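Local coordinates for protein beta-glucuronidase (uncultured Clostridium sp., PDB 6U7J) that probably hydrolyses beta-D-glucuronides, removing glucuronic acid from conjugates such as those of estrogens in the gut, at residues D209-V214 with M248-D253; F226-I231 with V239-E244; Y263-D268 with F280-I285. All coordinates share one frame; numbering follows the deposited sequence.

Contact 1 (D209-V214 with M248-D253)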
ATOM      1  N   ASP B 209     -27.257 -40.269  29.654  1.00 67.44           N
ATOM      2  CA  ASP B 209     -27.857 -39.018  30.074  1.00 70.67           C
ATOM      3  C   ASP B 209     -26.879 -38.153  30.844  1.00 70.30           C
ATOM      4  O   ASP B 209     -26.107 -37.386  30.228  1.00 76.41           O
ATOM      5  CB  ASP B 209     -29.142 -39.251  30.883  1.00 78.74           C
ATOM      6  CG  ASP B 209     -29.974 -37.979  31.057  1.00 81.10           C
ATOM      7  OD1 ASP B 209     -29.397 -36.881  31.257  1.00 82.30           O
ATOM      8  OD2 ASP B 209     -31.212 -38.055  30.922  1.00 85.70           O
ATOM      9  N   LYS B 210     -26.869 -38.196  32.182  1.00 67.83           N
ATOM     10  CA  LYS B 210     -26.065 -37.267  32.961  1.00 69.74           C
ATOM     11  C   LYS B 210     -24.743 -37.856  33.447  1.00 66.47           C
ATOM     12  O   LYS B 210     -23.936 -37.123  34.043  1.00 65.19           O
ATOM     13  CB  LYS B 210     -26.878 -36.694  34.144  1.00 70.12           C
ATOM     14  CG  LYS B 210     -26.211 -35.482  34.865  1.00 70.59           C
ATOM     15  CD  LYS B 210     -25.861 -34.316  33.886  1.00 72.79           C
ATOM     16  CE  LYS B 210     -24.428 -33.760  34.051  1.00 69.46           C
ATOM     17  NZ  LYS B 210     -23.432 -34.510  33.233  1.00 67.45           N
ATOM     18  N   ASP B 211     -24.467 -39.125  33.203  1.00 67.02           N
ATOM     19  CA  ASP B 211     -23.226 -39.721  33.673  1.00 63.43           C
ATOM     20  C   ASP B 211     -22.268 -39.979  32.518  1.00 59.50           C
ATOM     21  O   ASP B 211     -22.681 -40.270  31.393  1.00 63.43           O
ATOM     22  CB  ASP B 211     -23.490 -41.025  34.420  1.00 63.80           C
ATOM     23  CG  ASP B 211     -24.500 -40.863  35.523  1.00 64.51           C
ATOM     24  OD1 ASP B 211     -25.305 -41.798  35.714  1.00 68.54           O
ATOM     25  OD2 ASP B 211     -24.497 -39.801  36.185  1.00 65.66           O
ATOM     26  N   GLY B 212     -20.979 -39.886  32.819  1.00 56.40           N
ATOM     27  CA  GLY B 212     -19.935 -40.208  31.863  1.00 54.14           C
ATOM     28  C   GLY B 212     -19.328 -41.570  32.147  1.00 54.07           C
ATOM     29  O   GLY B 212     -19.158 -41.955  33.305  1.00 56.27           O
ATOM     30  N   MET B 213     -19.017 -42.299  31.078  1.00 52.76           N
ATOM     31  CA  MET B 213     -18.304 -43.573  31.159  1.00 56.20           C
ATOM     32  C   MET B 213     -16.927 -43.386  30.521  1.00 55.63           C
ATOM     33  O   MET B 213     -16.803 -43.350  29.292  1.00 55.26           O
ATOM     34  CB  MET B 213     -19.082 -44.693  30.466  1.00 57.93           C
ATOM     35  CG  MET B 213     -20.137 -45.422  31.319  1.00 62.32           C
ATOM     36  SD  MET B 213     -19.687 -45.871  33.025  1.00 78.25           S
ATOM     37  CE  MET B 213     -18.110 -46.684  32.797  1.00 58.28           C
ATOM     38  N   VAL B 214     -15.892 -43.284  31.350  1.00 55.43           N
ATOM     39  CA  VAL B 214     -14.526 -43.116  30.868  1.00 49.02           C
ATOM     40  C   VAL B 214     -13.900 -44.497  30.702  1.00 50.30           C
ATOM     41  O   VAL B 214     -13.623 -45.185  31.688  1.00 50.31           O
ATOM     42  CB  VAL B 214     -13.691 -42.246  31.813  1.00 47.14           C
ATOM     43  CG1 VAL B 214     -12.264 -42.119  31.279  1.00 41.10           C
ATOM     44  CG2 VAL B 214     -14.324 -40.889  31.971  1.00 47.72           C
ATOM     45  N   MET B 248     -13.072 -49.219  32.962  1.00 52.27           N
ATOM     46  CA  MET B 248     -14.255 -48.501  32.508  1.00 53.15           C
ATOM     47  C   MET B 248     -14.906 -47.956  33.776  1.00 55.96           C
ATOM     48  O   MET B 248     -15.517 -48.719  34.529  1.00 59.79           O
ATOM     49  CB  MET B 248     -15.175 -49.446  31.746  1.00 56.06           C
ATOM     50  CG  MET B 248     -16.289 -48.809  30.961  1.00 62.65           C
ATOM     51  SD  MET B 248     -17.419 -50.063  30.299  1.00 85.95           S
ATOM     52  CE  MET B 248     -18.849 -49.883  31.375  1.00 63.70           C
ATOM     53  N   VAL B 249     -14.742 -46.659  34.045  1.00 51.71           N
ATOM     54  CA  VAL B 249     -15.196 -46.095  35.311  1.00 53.02           C
ATOM     55  C   VAL B 249     -16.167 -44.949  35.065  1.00 57.42           C
ATOM     56  O   VAL B 249     -16.201 -44.328  33.996  1.00 58.68           O
ATOM     57  CB  VAL B 249     -14.030 -45.625  36.204  1.00 53.49           C
ATOM     58  CG1 VAL B 249     -13.034 -46.766  36.431  1.00 55.74           C
ATOM     59  CG2 VAL B 249     -13.349 -44.427  35.595  1.00 54.30           C
ATOM     60  N   LEU B 250     -16.943 -44.656  36.107  1.00 60.39           N
ATOM     61  CA  LEU B 250     -18.102 -43.778  36.056  1.00 54.32           C
ATOM     62  C   LEU B 250     -17.741 -42.370  36.513  1.00 57.65           C
ATOM     63  O   LEU B 250     -16.996 -42.187  37.480  1.00 55.15           O
ATOM     64  CB  LEU B 250     -19.213 -44.334  36.953  1.00 56.18           C
ATOM     65  CG  LEU B 250     -20.629 -43.760  36.941  1.00 63.14           C
ATOM     66  CD1 LEU B 250     -21.129 -43.538  35.522  1.00 59.07           C
ATOM     67  CD2 LEU B 250     -21.562 -44.697  37.710  1.00 69.28           C
ATOM     68  N   VAL B 251     -18.280 -41.376  35.813  1.00 53.90           N
ATOM     69  CA  VAL B 251     -18.156 -39.975  36.189  1.00 54.07           C
ATOM     70  C   VAL B 251     -19.579 -39.438  36.251  1.00 58.41           C
ATOM     71  O   VAL B 251     -20.160 -39.072  35.221  1.00 56.83           O
ATOM     72  CB  VAL B 251     -17.296 -39.175  35.203  1.00 57.25           C
ATOM     73  CG1 VAL B 251     -16.967 -37.797  35.765  1.00 51.99           C
ATOM     74  CG2 VAL B 251     -16.024 -39.938  34.884  1.00 50.44           C
ATOM     75  N   LYS B 252     -20.158 -39.416  37.446  1.00 60.88           N
ATOM     76  CA  LYS B 252     -21.549 -39.012  37.576  1.00 61.74           C
ATOM     77  C   LYS B 252     -21.652 -37.495  37.504  1.00 57.30           C
ATOM     78  O   LYS B 252     -20.769 -36.768  37.967  1.00 59.82           O
ATOM     79  CB  LYS B 252     -22.148 -39.539  38.885  1.00 62.16           C
ATOM     80  CG  LYS B 252     -22.702 -40.974  38.790  1.00 66.71           C
ATOM     81  CD  LYS B 252     -24.213 -41.035  39.055  1.00 70.78           C
ATOM     82  CE  LYS B 252     -24.807 -42.407  38.699  1.00 70.26           C
ATOM     83  NZ  LYS B 252     -24.909 -43.353  39.857  1.00 70.18           N
ATOM     84  N   ASP B 253     -22.739 -37.021  36.902  1.00 60.91           N
ATOM     85  CA  ASP B 253     -22.950 -35.588  36.692  1.00 62.15           C
ATOM     86  C   ASP B 253     -21.749 -34.965  35.976  1.00 57.44           C
ATOM     87  O   ASP B 253     -21.234 -33.914  36.363  1.00 55.99           O
ATOM     88  CB  ASP B 253     -23.244 -34.876  38.019  1.00 58.29           C
ATOM     89  CG  ASP B 253     -24.503 -35.415  38.710  1.00 64.50           C
ATOM     90  OD1 ASP B 253     -24.537 -35.437  39.962  1.00 59.25           O
ATOM     91  OD2 ASP B 253     -25.456 -35.819  38.003  1.00 63.17           O
TER
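G212 and V251 face each other as a hydrogen-bonded pair of an antiparallel sheet. G212 N gives a bond to V251 O at 2.7 Å, and V251 N returns one to G212 O at 2.7 Å. V214 and V249 form the next such pair. V214 N reaches V249 O at 2.9 Å, and V249 N reaches V214 O at 3.0 Å. M213 and L250 make the non-hydrogen-bonded pair between them.

Apolar contacts lie on both faces. On the face of V214, V249 and V251, V214 CG2 meets V251 CG2 at 3.5 Å, diagonally across the strands. On the other face, M213 bends twice along its chain (chi2 -43°, chi3 -50°), which brings its SD to 3.7 Å from L250 CD1 and its methyl beside M248.

The charged groups gather at the D211 end of the pairing. D211 and K252 run side by side and point the same way. The D211 carboxylate rests against CD and CE of K252, but OD1 stays 4.4 Å from K252 NZ, beyond a salt bridge. D211 OD2 also takes a weak bond from D253 N at 3.4 Å. K210 crosses D253 at about a right angle, and its ammonium bonds A254 O.

Strand 198-208 pairs with the other edge of strand 211-220, through a backbone bond between M213 and T206. The valine face is turned to the second sheet of this GH2 domain. There V214 and V249 pack on I231 of strand 227-232, and V249 and V251 pack on A240 and V239 of strand 238-242.

Contact 2 (F226-I231 with V239-E244). Unlike the reference sequence in segment 226-231: F226 (reference Ser).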
ATOM      1  N   PHE B 226       1.979 -52.797  40.084  1.00 57.24           N
ATOM      2  CA  PHE B 226       0.683 -52.247  40.441  1.00 59.31           C
ATOM      3  C   PHE B 226       0.571 -50.817  39.929  1.00 58.30           C
ATOM      4  O   PHE B 226       1.561 -50.082  39.883  1.00 56.27           O
ATOM      5  CB  PHE B 226       0.483 -52.306  41.960  1.00 62.88           C
ATOM      6  CG  PHE B 226       0.573 -53.710  42.536  1.00 69.35           C
ATOM      7  CD1 PHE B 226      -0.529 -54.302  43.140  1.00 75.01           C
ATOM      8  CD2 PHE B 226       1.759 -54.436  42.471  1.00 70.57           C
ATOM      9  CE1 PHE B 226      -0.449 -55.591  43.664  1.00 77.23           C
ATOM     10  CE2 PHE B 226       1.845 -55.718  42.984  1.00 73.10           C
ATOM     11  CZ  PHE B 226       0.740 -56.297  43.584  1.00 74.60           C
ATOM     12  N   ILE B 227      -0.641 -50.433  39.524  1.00 51.83           N
ATOM     13  CA  ILE B 227      -0.912 -49.107  38.985  1.00 51.86           C
ATOM     14  C   ILE B 227      -2.084 -48.490  39.738  1.00 51.70           C
ATOM     15  O   ILE B 227      -3.011 -49.190  40.162  1.00 54.47           O
ATOM     16  CB  ILE B 227      -1.202 -49.159  37.466  1.00 53.30           C
ATOM     17  CG1 ILE B 227      -0.923 -47.797  36.813  1.00 48.15           C
ATOM     18  CG2 ILE B 227      -2.634 -49.617  37.199  1.00 49.78           C
ATOM     19  CD1 ILE B 227      -0.824 -47.861  35.299  1.00 46.34           C
ATOM     20  N   LYS B 228      -2.023 -47.170  39.923  1.00 46.14           N
ATOM     21  CA  LYS B 228      -3.097 -46.380  40.513  1.00 46.66           C
ATOM     22  C   LYS B 228      -3.541 -45.334  39.496  1.00 51.57           C
ATOM     23  O   LYS B 228      -2.704 -44.650  38.889  1.00 47.99           O
ATOM     24  CB  LYS B 228      -2.651 -45.707  41.822  1.00 44.76           C
ATOM     25  CG  LYS B 228      -3.802 -45.235  42.729  1.00 56.63           C
ATOM     26  CD  LYS B 228      -4.572 -46.417  43.370  1.00 56.97           C
ATOM     27  CE  LYS B 228      -5.178 -46.067  44.741  1.00 58.29           C
ATOM     28  NZ  LYS B 228      -6.560 -45.470  44.694  1.00 57.20           N
ATOM     29  N   VAL B 229      -4.853 -45.223  39.299  1.00 43.39           N
ATOM     30  CA  VAL B 229      -5.433 -44.368  38.271  1.00 47.38           C
ATOM     31  C   VAL B 229      -6.525 -43.526  38.911  1.00 48.20           C
ATOM     32  O   VAL B 229      -7.517 -44.069  39.409  1.00 49.20           O
ATOM     33  CB  VAL B 229      -6.011 -45.179  37.099  1.00 44.27           C
ATOM     34  CG1 VAL B 229      -6.773 -44.270  36.142  1.00 44.04           C
ATOM     35  CG2 VAL B 229      -4.917 -45.912  36.380  1.00 44.41           C
ATOM     36  N   TYR B 230      -6.350 -42.208  38.894  1.00 42.38           N
ATOM     37  CA  TYR B 230      -7.366 -41.281  39.358  1.00 41.83           C
ATOM     38  C   TYR B 230      -7.932 -40.506  38.176  1.00 48.05           C
ATOM     39  O   TYR B 230      -7.230 -40.208  37.202  1.00 46.70           O
ATOM     40  CB  TYR B 230      -6.809 -40.276  40.374  1.00 43.34           C
ATOM     41  CG  TYR B 230      -6.099 -40.850  41.583  1.00 52.20           C
ATOM     42  CD1 TYR B 230      -4.711 -40.843  41.662  1.00 50.06           C
ATOM     43  CD2 TYR B 230      -6.810 -41.360  42.665  1.00 49.81           C
ATOM     44  CE1 TYR B 230      -4.055 -41.344  42.767  1.00 50.52           C
ATOM     45  CE2 TYR B 230      -6.159 -41.862  43.776  1.00 49.36           C
ATOM     46  CZ  TYR B 230      -4.780 -41.852  43.827  1.00 52.22           C
ATOM     47  OH  TYR B 230      -4.112 -42.346  44.934  1.00 50.17           O
ATOM     48  N   ILE B 231      -9.203 -40.163  38.275  1.00 43.43           N
ATOM     49  CA  ILE B 231      -9.814 -39.212  37.365  1.00 45.77           C
ATOM     50  C   ILE B 231     -10.137 -37.985  38.196  1.00 49.31           C
ATOM     51  O   ILE B 231     -10.952 -38.052  39.128  1.00 50.34           O
ATOM     52  CB  ILE B 231     -11.053 -39.789  36.675  1.00 43.70           C
ATOM     53  CG1 ILE B 231     -10.641 -40.997  35.832  1.00 42.13           C
ATOM     54  CG2 ILE B 231     -11.722 -38.726  35.821  1.00 46.71           C
ATOM     55  CD1 ILE B 231     -11.633 -41.369  34.760  1.00 48.76           C
ATOM     56  N   VAL B 239     -12.477 -38.143  41.346  1.00 49.58           N
ATOM     57  CA  VAL B 239     -13.855 -38.246  40.879  1.00 50.49           C
ATOM     58  C   VAL B 239     -14.094 -39.700  40.489  1.00 50.31           C
ATOM     59  O   VAL B 239     -15.238 -40.149  40.370  1.00 53.36           O
ATOM     60  CB  VAL B 239     -14.075 -37.233  39.729  1.00 52.58           C
ATOM     61  CG1 VAL B 239     -15.154 -37.657  38.756  1.00 49.83           C
ATOM     62  CG2 VAL B 239     -14.406 -35.862  40.302  1.00 50.88           C
ATOM     63  N   ALA B 240     -13.000 -40.449  40.330  1.00 47.99           N
ATOM     64  CA  ALA B 240     -13.011 -41.895  40.141  1.00 44.07           C
ATOM     65  C   ALA B 240     -11.631 -42.419  40.520  1.00 50.59           C
ATOM     66  O   ALA B 240     -10.662 -41.654  40.595  1.00 50.46           O
ATOM     67  CB  ALA B 240     -13.371 -42.290  38.703  1.00 47.07           C
ATOM     68  N   GLU B 241     -11.556 -43.730  40.775  1.00 49.30           N
ATOM     69  CA  GLU B 241     -10.320 -44.400  41.178  1.00 50.50           C
ATOM     70  C   GLU B 241     -10.295 -45.807  40.610  1.00 47.23           C
ATOM     71  O   GLU B 241     -11.332 -46.461  40.493  1.00 48.43           O
ATOM     72  CB  GLU B 241     -10.170 -44.518  42.694  1.00 51.73           C
ATOM     73  CG  GLU B 241      -9.633 -43.305  43.385  1.00 58.19           C
ATOM     74  CD  GLU B 241      -9.459 -43.542  44.866  1.00 62.06           C
ATOM     75  OE1 GLU B 241     -10.470 -43.457  45.599  1.00 67.99           O
ATOM     76  OE2 GLU B 241      -8.319 -43.835  45.291  1.00 66.29           O
ATOM     77  N   SER B 242      -9.097 -46.287  40.301  1.00 46.66           N
ATOM     78  CA  SER B 242      -8.980 -47.672  39.886  1.00 46.52           C
ATOM     79  C   SER B 242      -7.530 -48.108  39.998  1.00 53.11           C
ATOM     80  O   SER B 242      -6.606 -47.289  39.901  1.00 48.13           O
ATOM     81  CB  SER B 242      -9.491 -47.886  38.461  1.00 45.81           C
ATOM     82  OG  SER B 242      -9.262 -49.224  38.039  1.00 48.18           O
ATOM     83  N   ASN B 243      -7.356 -49.410  40.233  1.00 50.23           N
ATOM     84  CA  ASN B 243      -6.059 -50.071  40.185  1.00 52.23           C
ATOM     85  C   ASN B 243      -5.903 -50.891  38.916  1.00 52.13           C
ATOM     86  O   ASN B 243      -4.961 -51.682  38.808  1.00 52.15           O
ATOM     87  CB  ASN B 243      -5.870 -50.962  41.412  1.00 50.61           C
ATOM     88  CG  ASN B 243      -6.305 -50.284  42.686  1.00 54.77           C
ATOM     89  OD1 ASN B 243      -5.653 -49.351  43.152  1.00 57.53           O
ATOM     90  ND2 ASN B 243      -7.425 -50.733  43.251  1.00 60.57           N
ATOM     91  N   GLU B 244      -6.814 -50.724  37.965  1.00 46.25           N
ATOM     92  CA  GLU B 244      -6.785 -51.471  36.722  1.00 47.78           C
ATOM     93  C   GLU B 244      -6.031 -50.694  35.651  1.00 51.52           C
ATOM     94  O   GLU B 244      -6.163 -49.470  35.542  1.00 46.32           O
ATOM     95  CB  GLU B 244      -8.213 -51.764  36.257  1.00 52.49           C
ATOM     96  CG  GLU B 244      -8.985 -52.675  37.210  1.00 57.25           C
ATOM     97  CD  GLU B 244      -8.246 -53.978  37.482  1.00 59.97           C
ATOM     98  OE1 GLU B 244      -8.098 -54.795  36.541  1.00 58.78           O
ATOM     99  OE2 GLU B 244      -7.791 -54.170  38.632  1.00 56.09           O
TER
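I231 lies opposite both V239 and A240, a classic beta bulge in the hairpin of strands 227-232 and 238-242. I231 N bonds A240 O at 3.1 Å. I231 O takes two weak bonds, from V239 N and A240 N. On the inner face, I231 CB is 4.0 Å from A240 CB.

E241 works on the opposite face, beside Y230 and K228. Its CG lies opposite the carbonyl carbon (chi1 -82°) and the chain is extended at chi2, which carries the carboxylate along the Y230 ring, the two planes 21° apart. OE2 comes to the ring edge, 3.3 Å from Y230 CE2. The same OE2 forms a salt bridge with K228 NZ, modelled at 2.5 Å; a length this short is doubtful in detail.

V229 pairs with S242 by two backbone bonds, both rather bent. V229 N meets S242 O at 2.8 Å, and S242 N meets V229 O at 2.9 Å. S242 OG accepts from E244 N, an ST turn, and is also hydrogen-bonded to D247 OD1.

The chemistry is two-sided. V229, I231 and A240 make the inner face largely apolar; buried S242 is the polar exception. If the pairing is as modelled, K228 would partly offset the charge of E241 on the outer face.

Contact 3 (Y263-D268 with F280-I285)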
ATOM      1  N   TYR B 263     -14.440 -28.310  29.081  1.00 39.35           N
ATOM      2  CA  TYR B 263     -14.130 -28.871  30.392  1.00 42.43           C
ATOM      3  C   TYR B 263     -13.166 -30.034  30.191  1.00 38.08           C
ATOM      4  O   TYR B 263     -13.375 -30.869  29.305  1.00 38.34           O
ATOM      5  CB  TYR B 263     -15.396 -29.338  31.132  1.00 41.33           C
ATOM      6  CG  TYR B 263     -15.176 -29.568  32.612  1.00 45.54           C
ATOM      7  CD1 TYR B 263     -14.707 -30.792  33.085  1.00 45.40           C
ATOM      8  CD2 TYR B 263     -15.418 -28.558  33.535  1.00 46.78           C
ATOM      9  CE1 TYR B 263     -14.498 -31.008  34.444  1.00 49.47           C
ATOM     10  CE2 TYR B 263     -15.210 -28.758  34.887  1.00 49.83           C
ATOM     11  CZ  TYR B 263     -14.754 -29.987  35.338  1.00 52.21           C
ATOM     12  OH  TYR B 263     -14.545 -30.185  36.681  1.00 52.76           O
ATOM     13  N   LEU B 264     -12.112 -30.095  30.996  1.00 36.76           N
ATOM     14  CA  LEU B 264     -11.118 -31.153  30.841  1.00 40.19           C
ATOM     15  C   LEU B 264     -10.901 -31.858  32.167  1.00 40.69           C
ATOM     16  O   LEU B 264     -10.462 -31.232  33.137  1.00 42.78           O
ATOM     17  CB  LEU B 264      -9.787 -30.605  30.314  1.00 38.58           C
ATOM     18  CG  LEU B 264      -9.864 -29.944  28.933  1.00 40.74           C
ATOM     19  CD1 LEU B 264      -8.522 -29.304  28.551  1.00 37.14           C
ATOM     20  CD2 LEU B 264     -10.316 -30.962  27.891  1.00 36.04           C
ATOM     21  N   TYR B 265     -11.204 -33.152  32.207  1.00 38.91           N
ATOM     22  CA  TYR B 265     -10.759 -33.993  33.307  1.00 44.28           C
ATOM     23  C   TYR B 265      -9.296 -34.370  33.094  1.00 43.61           C
ATOM     24  O   TYR B 265      -8.724 -34.150  32.028  1.00 43.21           O
ATOM     25  CB  TYR B 265     -11.625 -35.250  33.420  1.00 40.13           C
ATOM     26  CG  TYR B 265     -13.044 -34.966  33.841  1.00 44.51           C
ATOM     27  CD1 TYR B 265     -14.008 -34.616  32.899  1.00 43.55           C
ATOM     28  CD2 TYR B 265     -13.426 -35.033  35.182  1.00 46.05           C
ATOM     29  CE1 TYR B 265     -15.313 -34.341  33.278  1.00 43.82           C
ATOM     30  CE2 TYR B 265     -14.736 -34.752  35.569  1.00 43.34           C
ATOM     31  CZ  TYR B 265     -15.674 -34.414  34.605  1.00 43.68           C
ATOM     32  OH  TYR B 265     -16.978 -34.135  34.956  1.00 44.48           O
ATOM     33  N   LYS B 266      -8.679 -34.941  34.123  1.00 46.39           N
ATOM     34  CA  LYS B 266      -7.307 -35.419  34.012  1.00 44.10           C
ATOM     35  C   LYS B 266      -7.256 -36.884  34.409  1.00 43.11           C
ATOM     36  O   LYS B 266      -7.741 -37.254  35.483  1.00 45.50           O
ATOM     37  CB  LYS B 266      -6.347 -34.591  34.876  1.00 47.15           C
ATOM     38  CG  LYS B 266      -6.513 -33.084  34.742  1.00 52.81           C
ATOM     39  CD  LYS B 266      -6.799 -32.467  36.102  1.00 55.86           C
ATOM     40  CE  LYS B 266      -7.077 -30.976  36.016  1.00 58.80           C
ATOM     41  NZ  LYS B 266      -7.717 -30.583  34.714  1.00 61.28           N
ATOM     42  N   LEU B 267      -6.703 -37.714  33.523  1.00 42.89           N
ATOM     43  CA  LEU B 267      -6.320 -39.086  33.854  1.00 42.53           C
ATOM     44  C   LEU B 267      -4.959 -39.022  34.537  1.00 41.37           C
ATOM     45  O   LEU B 267      -3.937 -38.801  33.888  1.00 40.87           O
ATOM     46  CB  LEU B 267      -6.286 -39.960  32.605  1.00 38.64           C
ATOM     47  CG  LEU B 267      -6.356 -41.478  32.852  1.00 46.22           C
ATOM     48  CD1 LEU B 267      -7.632 -41.856  33.611  1.00 41.69           C
ATOM     49  CD2 LEU B 267      -6.251 -42.293  31.558  1.00 38.98           C
ATOM     50  N   ASP B 268      -4.948 -39.199  35.859  1.00 41.42           N
ATOM     51  CA  ASP B 268      -3.767 -39.014  36.695  1.00 39.57           C
ATOM     52  C   ASP B 268      -3.274 -40.385  37.139  1.00 47.02           C
ATOM     53  O   ASP B 268      -3.970 -41.086  37.888  1.00 42.82           O
ATOM     54  CB  ASP B 268      -4.109 -38.127  37.890  1.00 39.57           C
ATOM     55  CG  ASP B 268      -2.884 -37.633  38.654  1.00 45.13           C
ATOM     56  OD1 ASP B 268      -1.781 -37.486  38.069  1.00 38.69           O
ATOM     57  OD2 ASP B 268      -3.048 -37.367  39.867  1.00 48.06           O
ATOM     58  N   PHE B 280      -8.246 -34.770  29.289  1.00 37.65           N
ATOM     59  CA  PHE B 280      -9.157 -35.312  28.286  1.00 37.16           C
ATOM     60  C   PHE B 280     -10.531 -34.694  28.495  1.00 38.57           C
ATOM     61  O   PHE B 280     -10.798 -34.045  29.514  1.00 42.75           O
ATOM     62  CB  PHE B 280      -9.209 -36.848  28.323  1.00 37.47           C
ATOM     63  CG  PHE B 280      -9.957 -37.417  29.507  1.00 39.54           C
ATOM     64  CD1 PHE B 280      -9.310 -37.636  30.718  1.00 36.80           C
ATOM     65  CD2 PHE B 280     -11.300 -37.758  29.396  1.00 38.02           C
ATOM     66  CE1 PHE B 280      -9.995 -38.166  31.813  1.00 43.92           C
ATOM     67  CE2 PHE B 280     -11.999 -38.289  30.495  1.00 39.92           C
ATOM     68  CZ  PHE B 280     -11.345 -38.493  31.704  1.00 39.99           C
ATOM     69  N   GLY B 281     -11.394 -34.877  27.503  1.00 37.09           N
ATOM     70  CA  GLY B 281     -12.720 -34.295  27.539  1.00 36.46           C
ATOM     71  C   GLY B 281     -13.788 -35.331  27.268  1.00 38.69           C
ATOM     72  O   GLY B 281     -13.606 -36.245  26.465  1.00 39.75           O
ATOM     73  N   ILE B 282     -14.921 -35.169  27.942  1.00 38.77           N
ATOM     74  CA  ILE B 282     -16.068 -36.045  27.735  1.00 41.23           C
ATOM     75  C   ILE B 282     -17.040 -35.343  26.802  1.00 39.16           C
ATOM     76  O   ILE B 282     -17.579 -34.278  27.140  1.00 41.30           O
ATOM     77  CB  ILE B 282     -16.750 -36.419  29.060  1.00 43.51           C
ATOM     78  CG1 ILE B 282     -15.733 -37.042  30.027  1.00 42.69           C
ATOM     79  CG2 ILE B 282     -17.932 -37.356  28.785  1.00 40.38           C
ATOM     80  CD1 ILE B 282     -16.244 -37.193  31.451  1.00 44.30           C
ATOM     81  N   ARG B 283     -17.274 -35.945  25.640  1.00 36.76           N
ATOM     82  CA  ARG B 283     -18.197 -35.389  24.662  1.00 37.28           C
ATOM     83  C   ARG B 283     -18.479 -36.445  23.613  1.00 37.96           C
ATOM     84  O   ARG B 283     -17.602 -37.242  23.271  1.00 40.45           O
ATOM     85  CB  ARG B 283     -17.629 -34.125  23.992  1.00 38.07           C
ATOM     86  CG  ARG B 283     -16.260 -34.307  23.337  1.00 33.56           C
ATOM     87  CD  ARG B 283     -16.399 -34.409  21.840  1.00 37.69           C
ATOM     88  NE  ARG B 283     -15.145 -34.714  21.153  1.00 35.56           N
ATOM     89  CZ  ARG B 283     -14.713 -35.951  20.918  1.00 40.87           C
ATOM     90  NH1 ARG B 283     -15.416 -36.996  21.346  1.00 34.10           N
ATOM     91  NH2 ARG B 283     -13.575 -36.145  20.265  1.00 32.39           N
ATOM     92  N   THR B 284     -19.697 -36.424  23.087  1.00 41.45           N
ATOM     93  CA  THR B 284     -20.131 -37.400  22.101  1.00 40.68           C
ATOM     94  C   THR B 284     -20.283 -36.757  20.733  1.00 39.04           C
ATOM     95  O   THR B 284     -20.592 -35.568  20.615  1.00 40.40           O
ATOM     96  CB  THR B 284     -21.466 -38.026  22.495  1.00 42.78           C
ATOM     97  OG1 THR B 284     -22.494 -37.025  22.393  1.00 42.29           O
ATOM     98  CG2 THR B 284     -21.405 -38.549  23.913  1.00 38.34           C
ATOM     99  N   ILE B 285     -20.110 -37.584  19.705  1.00 41.59           N
ATOM    100  CA  ILE B 285     -20.264 -37.193  18.316  1.00 41.09           C
ATOM    101  C   ILE B 285     -21.219 -38.158  17.651  1.00 41.61           C
ATOM    102  O   ILE B 285     -21.016 -39.372  17.728  1.00 38.25           O
ATOM    103  CB  ILE B 285     -18.934 -37.219  17.550  1.00 42.56           C
ATOM    104  CG1 ILE B 285     -17.875 -36.376  18.244  1.00 40.03           C
ATOM    105  CG2 ILE B 285     -19.176 -36.814  16.091  1.00 36.32           C
ATOM    106  CD1 ILE B 285     -16.514 -36.548  17.615  1.00 40.20           C
TER
HETATM  107  O   HOH W   1     -15.162 -33.085  29.750  1.00 38.70           O
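F280 turns one face of its ring to CB of Y265. The CB lies 4.0 Å from the F280 ring centroid and 28° off the ring normal, a CH-pi contact. The F280 torsion explains this: CG stands between the backbone N and the carbonyl carbon (chi1 73°), which folds the ring back over the neighbouring strand. The ring edge then meets the backbone of that strand. L267 N lies in the ring plane, 3.7 Å from F280 CE1, and L267 CB is also close to that edge.

In Y265, CG is anti to the carbonyl carbon (chi1 -67°), and the ring reaches toward I282, whose outstretched chain places CD1 3.5 Å from Y265 CE1. Y263 supplies a ring edge from the same segment, with CE1 set above the Y265 ring toward its rim. The hydroxyl of Y265 is bonded to Q255 N, and that of Y263 to K235 and E234, which fixes the outer end of each ring. L264 CD2 touches F280 O at 3.5 Å.

Two backbone bonds join the segments. F280 N gives a good one to Y265 O at 2.8 Å. Y265 N gives a weak, bent one to F280 O. Beyond them the chains part, and a water takes over: it donates to Y263 O at 2.9 Å and accepts from I282 N at 2.8 Å.

This is the open end of the hairpin of strands 265-271 and 274-280, away from its turn. Strand 227-232 flanks the other edge of strand 265-271, through backbone bonds of K266 with R232 and D268 with Y230. L267 and F280 pack on I231, and F280 also reaches V214 of strand 211-220. Past the strand's end at F280, I282 packs on V207 of strand 198-208.

Overall arrangement
All three contacts belong to one GH2 domain, a two-sheet sandwich of immunoglobulin-like type, which lies in sequence between the sugar-binding and TIM barrel domains. Contact 2 is nested in the loop closed by contact 1, and contact 3 follows both. Contact 1 lies in the three-stranded sheet. Contact 2 and the Y265-F280 pairing of contact 3 belong to the four-stranded one, where strands 227-232 and 265-271 are neighbours. The centres of contacts 1 and 3 are about 11 Å apart, and contact 2 lies about 15 and 16 Å from them. Their apolar faces meet between the sheets and build one shared core. Strand 285-287, which begins as contact 3 ends, joins the mixed sheet that includes the barrel strands.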